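Local coordinates for protein CS6 fimbrial subunit B, CS6 fimbrial subunit A (Escherichia coli, PDB 4B9G) that forms, as a pilin subunit, part of the CS6 colonization factor with which enterotoxigenic E. coli probably adhere to host cells, here complemented by a fused donor strand from subunit A, at residues G91-M94 with A95-G99. Residues are numbered along the deposited sequence; the frame is centred on the assembly and turned at random.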
loop_
_atom_site.group_PDB
_atom_site.type_symbol
_atom_site.label_atom_id
_atom_site.label_comp_id
_atom_site.label_asym_id
_atom_site.label_seq_id
_atom_site.Cartn_x
_atom_site.Cartn_y
_atom_site.Cartn_z
ATOM N N GLY A 91 -11.777 12.041 -1.546
ATOM C CA GLY A 91 -11.755 11.893 -0.103
ATOM C C GLY A 91 -10.484 12.402 0.556
ATOM O O GLY A 91 -9.461 12.587 -0.103
ATOM N N LYS A 92 -10.559 12.556 1.879
ATOM C CA LYS A 92 -9.536 13.175 2.700
ATOM C C LYS A 92 -8.504 12.140 3.176
ATOM O O LYS A 92 -8.504 11.744 4.355
ATOM C CB LYS A 92 -10.188 13.890 3.903
ATOM C CG LYS A 92 -11.124 15.023 3.472
ATOM C CD LYS A 92 -11.911 15.693 4.619
ATOM C CE LYS A 92 -12.880 16.752 4.062
ATOM N NZ LYS A 92 -13.713 17.400 5.092
ATOM N N PHE A 93 -7.609 11.751 2.253
ATOM C CA PHE A 93 -6.471 10.836 2.531
ATOM C C PHE A 93 -5.134 11.590 2.450
ATOM O O PHE A 93 -4.769 12.115 1.402
ATOM C CB PHE A 93 -6.453 9.664 1.521
ATOM C CG PHE A 93 -5.392 8.600 1.797
ATOM C CD1 PHE A 93 -5.640 7.548 2.656
ATOM C CD2 PHE A 93 -4.166 8.642 1.166
ATOM C CE1 PHE A 93 -4.681 6.586 2.899
ATOM C CE2 PHE A 93 -3.209 7.680 1.399
ATOM C CZ PHE A 93 -3.461 6.644 2.251
ATOM N N MET A 94 -4.418 11.649 3.564
ATOM C CA MET A 94 -3.070 12.199 3.604
ATOM C C MET A 94 -2.099 11.068 3.292
ATOM O O MET A 94 -2.223 9.990 3.868
ATOM C CB MET A 94 -2.771 12.774 4.997
ATOM C CG MET A 94 -3.690 13.907 5.456
ATOM S SD MET A 94 -3.609 15.374 4.433
ATOM C CE MET A 94 -1.910 15.862 4.706
ATOM N N ALA A 95 -1.150 11.299 2.386
ATOM C CA ALA A 95 -0.209 10.249 2.008
ATOM C C ALA A 95 0.377 9.604 3.261
ATOM O O ALA A 95 0.839 10.283 4.177
ATOM C CB ALA A 95 0.904 10.797 1.120
ATOM N N GLY A 96 0.377 8.282 3.264
ATOM C CA GLY A 96 0.935 7.511 4.350
ATOM C C GLY A 96 0.074 7.395 5.598
ATOM O O GLY A 96 0.559 6.851 6.590
ATOM N N GLN A 97 -1.176 7.861 5.612
ATOM C CA GLN A 97 -1.917 7.855 6.874
ATOM C C GLN A 97 -2.295 6.445 7.338
ATOM O O GLN A 97 -2.503 5.540 6.529
ATOM C CB GLN A 97 -3.144 8.759 6.812
ATOM C CG GLN A 97 -4.236 8.299 5.882
ATOM C CD GLN A 97 -5.454 9.137 6.079
ATOM O OE1 GLN A 97 -5.421 10.347 5.824
ATOM N NE2 GLN A 97 -6.520 8.530 6.599
ATOM N N LYS A 98 -2.452 6.245 8.610
ATOM C CA LYS A 98 -2.875 5.024 9.264
ATOM C C LYS A 98 -4.363 4.893 9.437
ATOM O O LYS A 98 -4.844 3.793 9.543
ATOM C CB LYS A 98 -2.222 4.868 10.632
ATOM C CG LYS A 98 -2.037 3.497 11.147
ATOM C CD LYS A 98 -1.413 3.354 12.464
ATOM C CE LYS A 98 -1.031 1.984 12.822
ATOM N NZ LYS A 98 -0.646 1.783 14.161
ATOM N N GLY A 99 -5.074 6.000 9.479
ATOM C CA GLY A 99 -6.496 5.929 9.764
ATOM C C GLY A 99 -7.337 5.653 8.542
ATOM O O GLY A 99 -6.870 5.768 7.407
#
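Gln97 turns its side chain back to the first residue of the turn and binds Met94 through its amide. Gln97 OE1 accepts a hydrogen bond from the backbone N-H of Met94, N to OE1 2.8 Å, in a nearly straight bond (168° at the hydrogen), while the donor lies out of the carbonyl plane. At the other end of the same amide, Gln97 NE2 donates to Gly99 O at 2.9 Å, with this acceptor in the amide plane though NE2 sits above the Gly99 carbonyl plane. Two bonds thus fix the rotation of the amide, a service that needs both an acceptor and a donor and so suits glutamine. With CG between its backbone N and carbonyl carbon (chi1 67°), the chain starts back toward Met94 and then runs extended.

The backbone makes a type II beta turn from Met94 to Gln97, closed by Gln97 N to Met94 O at 2.9 Å, in the subunit B loop linking strands 79-88 and 101-102 of what is probably the immunoglobulin-like fold of donor-strand-complemented pilins. Gly96 takes the third position with a positive phi, which glycine tolerates readily, and its backbone hydrogen-bonds to Gln66 and Ile84.

Apolar contact comes from Phe93, whose CE1 lies 3.5 Å from Gln97 CG. The side chains cross at a slant, ring and amide planes 22° apart. Being broad and apolar, the ring also reaches Ile84 and meets the ring of Phe101. Small Ala95 fits against Tyr83 and Gln65.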